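Local coordinates for Can2 (Sulfobacillus thermosulfidooxidans, PDB 7BDV), which binds cyclic tetra-adenylate through its CARF domain and acts as a dual-specificity nuclease that potentiates type III CRISPR defence, at residues Q256-N261 / F281-K286; Y245-L250 / L277-L282; N93-T98 / I117-D122. One frame throughout, in Å; residues are numbered along the deposited sequence.

Contact 3 comes first along the chain and lies in the CARF domain, where strands 90-93 and 116-120 run parallel beside the bound cyclic tetra-adenylate. Contacts 2 and 1 follow in the nuclease domain. Their centres are about 11 Å apart. They share Phe281, Leu282 and strand 279-283. Contact 2 packs helix 231-254 on that strand, and contact 1 pairs the loop after the helix with the strand's end. The centre of contact 3 is about 21 Å from that of contact 1 and about 30 Å from that of contact 2. Lys286 NZ probably bonds to Ser121 O, so the segments of contacts 1 and 3 touch where the ligand-binding and nuclease domains meet.

Contact 1: residues Q256-N261 / F281-K286; sequences QYPIKN and FLYHNK
Lys260 and Leu282 form an antiparallel hydrogen-bonded pair. Lys260 N donates to Leu282 O at 2.8 Å. Leu282 N returns a nearly straight bond to Lys260 O, with an N-H...O angle of 175°. The packed part is made by Ile259, Phe281 and the Tyr283 ring. Ile259 CG2 sits 3.7 Å from Phe281 CB, and Ile259 CD1 reaches over one face of the Phe281 ring. Leu250 and Ile364 also touch this ring. Tyr283 has CG anti to its backbone N (chi1 -173°), which carries its buried ring across to Pro258. There Tyr283 CE1 lies 3.6 Å from Pro258 CD. The Tyr283 hydroxyl goes on to the edge of the Tyr257 ring, with OH 3.5 Å from Tyr257 CD2 and in the plane of that ring. The solvent side is marked by exposure. Pro258, at the centre of an inverse gamma turn, is exposed, and Tyr257 is partly so. The end of Lys260 leads away from the pair, and its NZ bonds to Leu141 O and Asp139 O. Beyond the pair, strands 279-283 and 286-291 form a beta hairpin with a two-residue loop, His284-Asn285, in a type I' turn, within the sheet of the PD-(D/E)XK-type nuclease domain.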
loop_
_atom_site.group_PDB
_atom_site.type_symbol
_atom_site.label_atom_id
_atom_site.label_comp_id
_atom_site.label_asym_id
_atom_site.label_seq_id
_atom_site.Cartn_x
_atom_site.Cartn_y
_atom_site.Cartn_z
ATOM N N GLN A 256 26.005 4.879 -17.200
ATOM C CA GLN A 256 26.944 4.220 -16.241
ATOM C C GLN A 256 26.259 3.133 -15.391
ATOM O O GLN A 256 26.963 2.333 -14.776
ATOM C CB GLN A 256 27.595 5.302 -15.371
ATOM C CG GLN A 256 28.628 6.143 -16.115
ATOM C CD GLN A 256 29.848 5.365 -16.551
ATOM O OE1 GLN A 256 29.958 4.942 -17.694
ATOM N NE2 GLN A 256 30.778 5.164 -15.641
ATOM N N TYR A 257 24.936 3.175 -15.229
ATOM C CA TYR A 257 24.148 2.228 -14.410
ATOM C C TYR A 257 23.168 1.501 -15.333
ATOM O O TYR A 257 22.545 2.121 -16.202
ATOM C CB TYR A 257 23.424 2.953 -13.283
ATOM C CG TYR A 257 24.331 3.659 -12.305
ATOM C CD1 TYR A 257 24.905 4.878 -12.613
ATOM C CD2 TYR A 257 24.532 3.162 -11.036
ATOM C CE1 TYR A 257 25.716 5.554 -11.715
ATOM C CE2 TYR A 257 25.331 3.825 -10.116
ATOM C CZ TYR A 257 25.938 5.017 -10.463
ATOM O OH TYR A 257 26.773 5.666 -9.591
ATOM N N PRO A 258 23.016 0.168 -15.166
ATOM C CA PRO A 258 22.135 -0.644 -16.017
ATOM C C PRO A 258 20.636 -0.483 -15.701
ATOM O O PRO A 258 19.994 -1.394 -15.280
ATOM C CB PRO A 258 22.607 -2.071 -15.699
ATOM C CG PRO A 258 22.982 -1.992 -14.242
ATOM C CD PRO A 258 23.667 -0.643 -14.128
ATOM N N ILE A 259 20.110 0.720 -15.881
ATOM C CA ILE A 259 18.657 1.021 -15.867
ATOM C C ILE A 259 18.053 0.336 -17.106
ATOM O O ILE A 259 18.617 0.536 -18.160
ATOM C CB ILE A 259 18.483 2.547 -15.861
ATOM C CG1 ILE A 259 18.716 3.100 -14.440
ATOM C CG2 ILE A 259 17.142 2.940 -16.424
ATOM C CD1 ILE A 259 18.635 4.595 -14.350
ATOM N N LYS A 260 16.951 -0.398 -16.971
ATOM C CA LYS A 260 16.330 -1.182 -18.082
ATOM C C LYS A 260 14.921 -0.662 -18.381
ATOM O O LYS A 260 14.181 -0.324 -17.409
ATOM C CB LYS A 260 16.253 -2.667 -17.698
ATOM C CG LYS A 260 17.482 -3.484 -18.042
ATOM C CD LYS A 260 17.192 -4.970 -18.041
ATOM C CE LYS A 260 16.259 -5.415 -19.149
ATOM N NZ LYS A 260 15.846 -6.816 -18.934
ATOM N N ASN A 261 14.536 -0.640 -19.663
ATOM C CA ASN A 261 13.142 -0.401 -20.122
ATOM C C ASN A 261 12.643 0.966 -19.631
ATOM O O ASN A 261 11.458 1.080 -19.253
ATOM C CB ASN A 261 12.205 -1.519 -19.662
ATOM C CG ASN A 261 12.573 -2.889 -20.198
ATOM O OD1 ASN A 261 12.401 -3.909 -19.528
ATOM N ND2 ASN A 261 13.067 -2.943 -21.422
ATOM N N PHE A 281 11.148 2.566 -14.838
ATOM C CA PHE A 281 12.280 1.725 -15.293
ATOM C C PHE A 281 12.412 0.563 -14.326
ATOM O O PHE A 281 11.821 0.609 -13.183
ATOM C CB PHE A 281 13.590 2.509 -15.409
ATOM C CG PHE A 281 14.036 3.239 -14.166
ATOM C CD1 PHE A 281 13.500 4.476 -13.836
ATOM C CD2 PHE A 281 14.971 2.686 -13.322
ATOM C CE1 PHE A 281 13.901 5.132 -12.681
ATOM C CE2 PHE A 281 15.389 3.353 -12.175
ATOM C CZ PHE A 281 14.855 4.577 -11.863
ATOM N N LEU A 282 13.194 -0.418 -14.759
ATOM C CA LEU A 282 13.659 -1.546 -13.930
ATOM C C LEU A 282 15.115 -1.289 -13.584
ATOM O O LEU A 282 15.908 -0.874 -14.453
ATOM C CB LEU A 282 13.525 -2.866 -14.696
ATOM C CG LEU A 282 12.161 -3.522 -14.683
ATOM C CD1 LEU A 282 12.190 -4.781 -15.535
ATOM C CD2 LEU A 282 11.723 -3.868 -13.280
ATOM N N TYR A 283 15.476 -1.601 -12.361
ATOM C CA TYR A 283 16.877 -1.587 -11.887
ATOM C C TYR A 283 16.994 -2.634 -10.804
ATOM O O TYR A 283 16.238 -2.522 -9.842
ATOM C CB TYR A 283 17.260 -0.207 -11.352
ATOM C CG TYR A 283 18.716 -0.087 -11.011
ATOM C CD1 TYR A 283 19.635 -0.038 -12.026
ATOM C CD2 TYR A 283 19.182 -0.033 -9.701
ATOM C CE1 TYR A 283 20.990 0.055 -11.770
ATOM C CE2 TYR A 283 20.534 0.066 -9.424
ATOM C CZ TYR A 283 21.442 0.105 -10.465
ATOM O OH TYR A 283 22.781 0.178 -10.247
ATOM N N HIS A 284 17.888 -3.610 -10.995
ATOM C CA HIS A 284 18.070 -4.762 -10.078
ATOM C C HIS A 284 16.734 -5.480 -9.912
ATOM O O HIS A 284 16.385 -5.805 -8.771
ATOM C CB HIS A 284 18.679 -4.267 -8.754
ATOM C CG HIS A 284 20.080 -3.792 -8.894
ATOM N ND1 HIS A 284 20.779 -3.225 -7.837
ATOM C CD2 HIS A 284 20.922 -3.817 -9.955
ATOM C CE1 HIS A 284 21.991 -2.915 -8.248
ATOM N NE2 HIS A 284 22.100 -3.257 -9.558
ATOM N N ASN A 285 15.984 -5.663 -11.001
ATOM C CA ASN A 285 14.728 -6.455 -11.022
ATOM C C ASN A 285 13.630 -5.819 -10.162
ATOM O O ASN A 285 12.688 -6.518 -9.850
ATOM C CB ASN A 285 14.987 -7.882 -10.548
ATOM C CG ASN A 285 15.975 -8.568 -11.460
ATOM O OD1 ASN A 285 15.790 -8.541 -12.677
ATOM N ND2 ASN A 285 17.048 -9.109 -10.897
ATOM N N LYS A 286 13.738 -4.538 -9.833
ATOM C CA LYS A 286 12.696 -3.802 -9.070
ATOM C C LYS A 286 12.126 -2.691 -9.942
ATOM O O LYS A 286 12.955 -1.967 -10.579
ATOM C CB LYS A 286 13.312 -3.209 -7.805
ATOM C CG LYS A 286 13.752 -4.213 -6.761
ATOM C CD LYS A 286 14.250 -3.495 -5.514
ATOM C CE LYS A 286 15.050 -4.360 -4.569
ATOM N NZ LYS A 286 16.467 -4.439 -5.008
HETATM O O HOH W 1 19.336 -3.371 -14.040
#

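Contact 2: residues Y245-L250 / L277-L282; sequences YVYSLL and LDVVFL
Leu250 lays its two methyl groups against Val279 and Phe281. Its CD1 comes 3.6 Å from Val279 CG1, the shortest approach between the two segments. Its CD2 lies 4.0 Å from Phe281 CE1, approaching the ring obliquely. The leucine side chain and the Phe281 side chain cross at about a right angle. CG1 of Val279 is anti to the backbone N (chi1 -174°), and this branch meets both Leu250 and Tyr247. Tyr247 turns its ring edge to the same methyl, with CD1 4.3 Å from Val279 CG1. Val246 makes a more distant touch, its CG1 reaching 4.5 Å from Val279 CG2. The contact is apolar and buried. It joins helix 231-254 to strand 279-283. The axes of segments 245-250 and 279-282 run nearly parallel, 17° apart, with a closest approach of 10.2 Å. A helix packed on a mixed sheet in this way fits the alpha/beta core of PD-(D/E)XK nucleases. At Asp278 the chain turns a corner, and its OD2 accepts from Cys292 N and Lys293 N. The run from Asp278 to Glu291, Cys292 and Lys293 is consistent with the sequence signature of that family. Val246 and Leu250 both also touch Ile290 on the next strand. On the helix itself, Tyr245 O takes two donors, Leu249 N at 2.9 Å and Ser248 OG at 2.8 Å.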
loop_
_atom_site.group_PDB
_atom_site.type_symbol
_atom_site.label_atom_id
_atom_site.label_comp_id
_atom_site.label_asym_id
_atom_site.label_seq_id
_atom_site.Cartn_x
_atom_site.Cartn_y
_atom_site.Cartn_z
ATOM N N TYR A 245 13.337 17.147 -17.804
ATOM C CA TYR A 245 14.577 17.265 -17.004
ATOM C C TYR A 245 14.839 15.930 -16.290
ATOM O O TYR A 245 15.960 15.385 -16.346
ATOM C CB TYR A 245 14.497 18.473 -16.060
ATOM C CG TYR A 245 15.683 18.586 -15.147
ATOM C CD1 TYR A 245 16.955 18.810 -15.651
ATOM C CD2 TYR A 245 15.541 18.414 -13.778
ATOM C CE1 TYR A 245 18.061 18.838 -14.820
ATOM C CE2 TYR A 245 16.633 18.435 -12.942
ATOM C CZ TYR A 245 17.881 18.724 -13.452
ATOM O OH TYR A 245 18.911 18.723 -12.561
ATOM N N VAL A 246 13.837 15.408 -15.590
ATOM C CA VAL A 246 13.923 14.134 -14.827
ATOM C C VAL A 246 14.304 12.996 -15.796
ATOM O O VAL A 246 15.173 12.189 -15.475
ATOM C CB VAL A 246 12.602 13.854 -14.099
ATOM C CG1 VAL A 246 12.541 12.441 -13.548
ATOM C CG2 VAL A 246 12.333 14.870 -12.996
ATOM N N TYR A 247 13.644 12.898 -16.932
ATOM C CA TYR A 247 13.895 11.806 -17.909
ATOM C C TYR A 247 15.331 11.915 -18.421
ATOM O O TYR A 247 16.026 10.912 -18.514
ATOM C CB TYR A 247 12.884 11.898 -19.056
ATOM C CG TYR A 247 12.961 10.731 -19.995
ATOM C CD1 TYR A 247 12.332 9.548 -19.659
ATOM C CD2 TYR A 247 13.635 10.795 -21.201
ATOM C CE1 TYR A 247 12.316 8.468 -20.534
ATOM C CE2 TYR A 247 13.691 9.702 -22.054
ATOM C CZ TYR A 247 13.032 8.534 -21.719
ATOM O OH TYR A 247 13.064 7.459 -22.565
ATOM N N SER A 248 15.813 13.135 -18.670
ATOM C CA SER A 248 17.188 13.407 -19.180
ATOM C C SER A 248 18.245 13.073 -18.113
ATOM O O SER A 248 19.316 12.558 -18.486
ATOM C CB SER A 248 17.314 14.814 -19.736
ATOM O OG SER A 248 17.335 15.788 -18.719
ATOM N N LEU A 249 17.981 13.291 -16.821
ATOM C CA LEU A 249 18.903 12.803 -15.747
ATOM C C LEU A 249 18.979 11.256 -15.826
ATOM O O LEU A 249 20.075 10.672 -15.624
ATOM C CB LEU A 249 18.418 13.251 -14.356
ATOM C CG LEU A 249 18.541 14.749 -14.044
ATOM C CD1 LEU A 249 18.179 15.058 -12.593
ATOM C CD2 LEU A 249 19.953 15.229 -14.247
ATOM N N LEU A 250 17.864 10.578 -16.096
ATOM C CA LEU A 250 17.851 9.088 -16.126
ATOM C C LEU A 250 18.604 8.582 -17.369
ATOM O O LEU A 250 19.268 7.539 -17.258
ATOM C CB LEU A 250 16.418 8.572 -16.030
ATOM C CG LEU A 250 15.773 8.854 -14.669
ATOM C CD1 LEU A 250 14.292 8.609 -14.706
ATOM C CD2 LEU A 250 16.431 8.049 -13.559
ATOM N N LEU A 277 1.459 6.624 -15.530
ATOM C CA LEU A 277 2.692 6.806 -14.718
ATOM C C LEU A 277 3.695 7.646 -15.512
ATOM O O LEU A 277 3.894 7.351 -16.726
ATOM C CB LEU A 277 3.253 5.430 -14.368
ATOM C CG LEU A 277 2.386 4.598 -13.425
ATOM C CD1 LEU A 277 3.026 3.231 -13.208
ATOM C CD2 LEU A 277 2.167 5.298 -12.083
ATOM N N ASP A 278 4.323 8.621 -14.842
ATOM C CA ASP A 278 5.159 9.662 -15.485
ATOM C C ASP A 278 6.429 9.017 -16.055
ATOM O O ASP A 278 6.708 9.224 -17.245
ATOM C CB ASP A 278 5.485 10.809 -14.527
ATOM C CG ASP A 278 4.278 11.526 -13.933
ATOM O OD1 ASP A 278 3.176 11.443 -14.534
ATOM O OD2 ASP A 278 4.436 12.125 -12.842
ATOM N N VAL A 279 7.222 8.343 -15.224
ATOM C CA VAL A 279 8.505 7.696 -15.641
ATOM C C VAL A 279 8.624 6.367 -14.904
ATOM O O VAL A 279 8.401 6.365 -13.676
ATOM C CB VAL A 279 9.735 8.579 -15.341
ATOM C CG1 VAL A 279 11.004 7.971 -15.895
ATOM C CG2 VAL A 279 9.565 9.990 -15.853
ATOM N N VAL A 280 8.952 5.291 -15.619
ATOM C CA VAL A 280 9.149 3.934 -15.028
ATOM C C VAL A 280 10.420 3.337 -15.629
ATOM O O VAL A 280 10.760 3.667 -16.777
ATOM C CB VAL A 280 7.918 3.027 -15.220
ATOM C CG1 VAL A 280 6.621 3.756 -14.871
ATOM C CG2 VAL A 280 7.845 2.432 -16.602
ATOM N N PHE A 281 11.148 2.566 -14.838
ATOM C CA PHE A 281 12.280 1.725 -15.293
ATOM C C PHE A 281 12.412 0.563 -14.326
ATOM O O PHE A 281 11.821 0.609 -13.183
ATOM C CB PHE A 281 13.590 2.509 -15.409
ATOM C CG PHE A 281 14.036 3.239 -14.166
ATOM C CD1 PHE A 281 13.500 4.476 -13.836
ATOM C CD2 PHE A 281 14.971 2.686 -13.322
ATOM C CE1 PHE A 281 13.901 5.132 -12.681
ATOM C CE2 PHE A 281 15.389 3.353 -12.175
ATOM C CZ PHE A 281 14.855 4.577 -11.863
ATOM N N LEU A 282 13.194 -0.418 -14.759
ATOM C CA LEU A 282 13.659 -1.546 -13.930
ATOM C C LEU A 282 15.115 -1.289 -13.584
ATOM O O LEU A 282 15.908 -0.874 -14.453
ATOM C CB LEU A 282 13.525 -2.866 -14.696
ATOM C CG LEU A 282 12.161 -3.522 -14.683
ATOM C CD1 LEU A 282 12.190 -4.781 -15.535
ATOM C CD2 LEU A 282 11.723 -3.868 -13.280
#

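Contact 3: residues N93-T98 / I117-D122; sequences NVTGGT and IYVDSD. With nucleotides of chain E.
Asn93 and Ile117 form a parallel bridge with their CA atoms 5.0 Å apart, and Val94 N continues it with a 3.1 Å bond to Ile117 O, nearly linear at the oxygen. Strand 90-93, helix 99-111 and strand 116-120 make a beta-alpha-beta crossover of the Rossmann-like CARF domain. The loop 94-98 leaves the sheet beside the bound cyclic tetra-adenylate. Asn93 opens this loop with an Asx turn, its OD1 accepting from Thr95 N at 3.1 Å. The amide is also held at its other end, where ND2 bonds to Tyr14 OH and Pro24 O. Thr95 links the loop to the neighbouring strand. Its OG1 accepts from Val119 N at 3.1 Å, and its CG2 sits over one face of the Tyr118 ring, 4.1 Å from the centroid, as a CH-pi contact. With chi1 at 177° the Tyr118 ring extends away from its own N, which brings that face under Thr95 CG2 and the hydroxyl to the ligand. There Tyr118 OH donates to OP1 of A2 of chain E at 2.5 Å, and the phosphate oxygen lies in the ring plane. Thr98 CG2 packs 3.4 Å from O4' of A4 of chain E. Lys99 of the second subunit bonds to Thr95 O and Gly97 O. Beyond the strand end, Ser121 OG donates to N7 of A1 of chain E at 2.9 Å.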
loop_
_atom_site.group_PDB
_atom_site.type_symbol
_atom_site.label_atom_id
_atom_site.label_comp_id
_atom_site.label_asym_id
_atom_site.label_seq_id
_atom_site.Cartn_x
_atom_site.Cartn_y
_atom_site.Cartn_z
ATOM N N ASN A 93 12.121 -24.031 -5.013
ATOM C CA ASN A 93 12.108 -22.582 -4.708
ATOM C C ASN A 93 11.175 -22.381 -3.513
ATOM O O ASN A 93 9.993 -22.516 -3.686
ATOM C CB ASN A 93 11.729 -21.754 -5.926
ATOM C CG ASN A 93 11.923 -20.267 -5.679
ATOM O OD1 ASN A 93 11.959 -19.804 -4.528
ATOM N ND2 ASN A 93 12.021 -19.522 -6.754
ATOM N N VAL A 94 11.733 -22.105 -2.332
ATOM C CA VAL A 94 10.995 -22.073 -1.037
ATOM C C VAL A 94 10.602 -20.614 -0.715
ATOM O O VAL A 94 10.122 -20.355 0.408
ATOM C CB VAL A 94 11.867 -22.721 0.064
ATOM C CG1 VAL A 94 13.046 -21.842 0.465
ATOM C CG2 VAL A 94 11.074 -23.143 1.305
ATOM N N THR A 95 10.772 -19.680 -1.655
ATOM C CA THR A 95 10.565 -18.210 -1.427
ATOM C C THR A 95 9.058 -17.899 -1.354
ATOM O O THR A 95 8.640 -17.043 -0.580
ATOM C CB THR A 95 11.199 -17.334 -2.520
ATOM O OG1 THR A 95 12.411 -17.915 -3.002
ATOM C CG2 THR A 95 11.460 -15.918 -2.040
ATOM N N GLY A 96 8.249 -18.569 -2.169
ATOM C CA GLY A 96 6.798 -18.370 -2.191
ATOM C C GLY A 96 6.085 -19.031 -1.026
ATOM O O GLY A 96 6.715 -19.797 -0.288
ATOM N N GLY A 97 4.805 -18.719 -0.890
ATOM C CA GLY A 97 3.807 -19.488 -0.127
ATOM C C GLY A 97 3.677 -18.957 1.288
ATOM O O GLY A 97 4.390 -17.989 1.647
ATOM N N THR A 98 2.820 -19.571 2.078
ATOM C CA THR A 98 2.752 -19.320 3.540
ATOM C C THR A 98 3.992 -19.950 4.141
ATOM O O THR A 98 4.635 -20.772 3.471
ATOM C CB THR A 98 1.469 -19.880 4.145
ATOM O OG1 THR A 98 1.456 -21.299 3.900
ATOM C CG2 THR A 98 0.237 -19.249 3.557
ATOM N N ILE A 117 16.490 -23.350 -3.153
ATOM C CA ILE A 117 16.890 -21.951 -3.414
ATOM C C ILE A 117 15.887 -21.001 -2.745
ATOM O O ILE A 117 14.734 -21.363 -2.562
ATOM C CB ILE A 117 17.015 -21.710 -4.917
ATOM C CG1 ILE A 117 15.649 -21.667 -5.611
ATOM C CG2 ILE A 117 17.941 -22.748 -5.534
ATOM C CD1 ILE A 117 15.712 -21.097 -7.001
ATOM N N TYR A 118 16.373 -19.816 -2.391
ATOM C CA TYR A 118 15.575 -18.715 -1.823
ATOM C C TYR A 118 16.083 -17.427 -2.463
ATOM O O TYR A 118 17.298 -17.239 -2.518
ATOM C CB TYR A 118 15.689 -18.711 -0.299
ATOM C CG TYR A 118 14.955 -17.563 0.343
ATOM C CD1 TYR A 118 15.544 -16.311 0.447
ATOM C CD2 TYR A 118 13.671 -17.725 0.847
ATOM C CE1 TYR A 118 14.859 -15.248 1.028
ATOM C CE2 TYR A 118 12.971 -16.664 1.412
ATOM C CZ TYR A 118 13.589 -15.431 1.525
ATOM O OH TYR A 118 12.902 -14.386 2.063
ATOM N N VAL A 119 15.166 -16.593 -2.971
ATOM C CA VAL A 119 15.474 -15.358 -3.708
ATOM C C VAL A 119 15.429 -14.182 -2.738
ATOM O O VAL A 119 14.354 -13.891 -2.256
ATOM C CB VAL A 119 14.550 -15.129 -4.904
ATOM C CG1 VAL A 119 14.913 -13.833 -5.561
ATOM C CG2 VAL A 119 14.660 -16.262 -5.920
ATOM N N ASP A 120 16.585 -13.563 -2.491
ATOM C CA ASP A 120 16.754 -12.357 -1.632
ATOM C C ASP A 120 16.837 -11.144 -2.561
ATOM O O ASP A 120 17.899 -10.938 -3.144
ATOM C CB ASP A 120 17.992 -12.503 -0.758
ATOM C CG ASP A 120 18.379 -11.229 0.003
ATOM O OD1 ASP A 120 17.547 -10.308 0.075
ATOM O OD2 ASP A 120 19.508 -11.180 0.537
ATOM N N SER A 121 15.747 -10.380 -2.692
ATOM C CA SER A 121 15.673 -9.207 -3.585
ATOM C C SER A 121 16.456 -8.024 -2.998
ATOM O O SER A 121 16.882 -7.177 -3.807
ATOM C CB SER A 121 14.277 -8.857 -3.948
ATOM O OG SER A 121 13.861 -9.702 -5.018
ATOM N N ASP A 122 16.692 -8.011 -1.678
ATOM C CA ASP A 122 17.480 -6.946 -0.991
ATOM C C ASP A 122 18.913 -6.954 -1.531
ATOM O O ASP A 122 19.360 -5.904 -2.031
ATOM C CB ASP A 122 17.461 -7.098 0.535
ATOM P P A E 4 3.359 -15.996 6.471
ATOM O OP1 A E 4 3.035 -17.408 6.797
ATOM O OP2 A E 4 4.646 -15.259 6.335
ATOM O "O5'" A E 4 2.655 -15.999 5.029
ATOM C "C5'" A E 4 2.743 -14.888 4.175
ATOM C "C4'" A E 4 2.754 -15.436 2.767
ATOM O "O4'" A E 4 1.600 -16.313 2.580
ATOM C "C3'" A E 4 2.655 -14.367 1.686
ATOM O "O3'" A E 4 3.603 -14.711 0.664
ATOM C "C2'" A E 4 1.198 -14.480 1.243
ATOM O "O2'" A E 4 0.935 -13.945 -0.038
ATOM C "C1'" A E 4 0.985 -15.985 1.355
ATOM N N9 A E 4 -0.394 -16.418 1.409
ATOM C C8 A E 4 -1.414 -15.931 2.234
ATOM N N7 A E 4 -2.555 -16.566 2.036
ATOM C C5 A E 4 -2.283 -17.488 1.024
ATOM C C6 A E 4 -3.089 -18.432 0.346
ATOM N N6 A E 4 -4.375 -18.596 0.618
ATOM N N1 A E 4 -2.523 -19.189 -0.641
ATOM C C2 A E 4 -1.228 -18.977 -0.918
ATOM N N3 A E 4 -0.368 -18.127 -0.339
ATOM C C4 A E 4 -0.966 -17.395 0.624
ATOM P P A E 1 4.224 -13.604 -0.291
ATOM O OP1 A E 1 3.809 -13.802 -1.737
ATOM O OP2 A E 1 4.030 -12.147 0.100
ATOM O "O5'" A E 1 5.746 -14.025 -0.121
ATOM C "C5'" A E 1 6.690 -13.402 -0.985
ATOM C "C4'" A E 1 8.048 -13.679 -0.428
ATOM O "O4'" A E 1 9.020 -13.415 -1.460
ATOM C "C3'" A E 1 8.476 -12.794 0.748
ATOM O "O3'" A E 1 9.522 -13.432 1.418
ATOM C "C2'" A E 1 9.131 -11.625 0.037
ATOM O "O2'" A E 1 10.015 -10.949 0.901
ATOM C "C1'" A E 1 9.906 -12.414 -1.021
ATOM N N9 A E 1 10.355 -11.738 -2.194
ATOM C C8 A E 1 11.559 -11.958 -2.799
ATOM N N7 A E 1 11.725 -11.250 -3.880
ATOM C C5 A E 1 10.547 -10.550 -4.012
ATOM C C6 A E 1 10.102 -9.635 -4.976
ATOM N N6 A E 1 10.814 -9.265 -6.032
ATOM N N1 A E 1 8.861 -9.141 -4.821
ATOM C C2 A E 1 8.141 -9.517 -3.767
ATOM N N3 A E 1 8.460 -10.328 -2.788
ATOM C C4 A E 1 9.682 -10.848 -2.981
ATOM P P A E 2 9.335 -14.191 2.830
ATOM O OP1 A E 2 10.623 -14.894 3.050
ATOM O OP2 A E 2 8.001 -14.810 3.090
ATOM O "O5'" A E 2 9.457 -12.971 3.865
ATOM C "C5'" A E 2 8.347 -12.073 3.991
ATOM C "C4'" A E 2 8.300 -11.684 5.452
ATOM O "O4'" A E 2 9.617 -11.187 5.807
ATOM C "C3'" A E 2 7.324 -10.594 5.879
ATOM O "O3'" A E 2 6.757 -10.924 7.189
ATOM C "C2'" A E 2 8.235 -9.366 5.939
ATOM O "O2'" A E 2 7.838 -8.322 6.817
ATOM C "C1'" A E 2 9.481 -9.988 6.518
ATOM N N9 A E 2 10.700 -9.245 6.364
ATOM C C8 A E 2 11.236 -8.739 5.187
ATOM N N7 A E 2 12.372 -8.117 5.399
ATOM C C5 A E 2 12.572 -8.208 6.775
ATOM C C6 A E 2 13.587 -7.726 7.604
ATOM N N6 A E 2 14.592 -7.027 7.130
ATOM N N1 A E 2 13.525 -7.991 8.937
ATOM C C2 A E 2 12.464 -8.680 9.387
ATOM N N3 A E 2 11.440 -9.191 8.690
ATOM C C4 A E 2 11.557 -8.904 7.377
#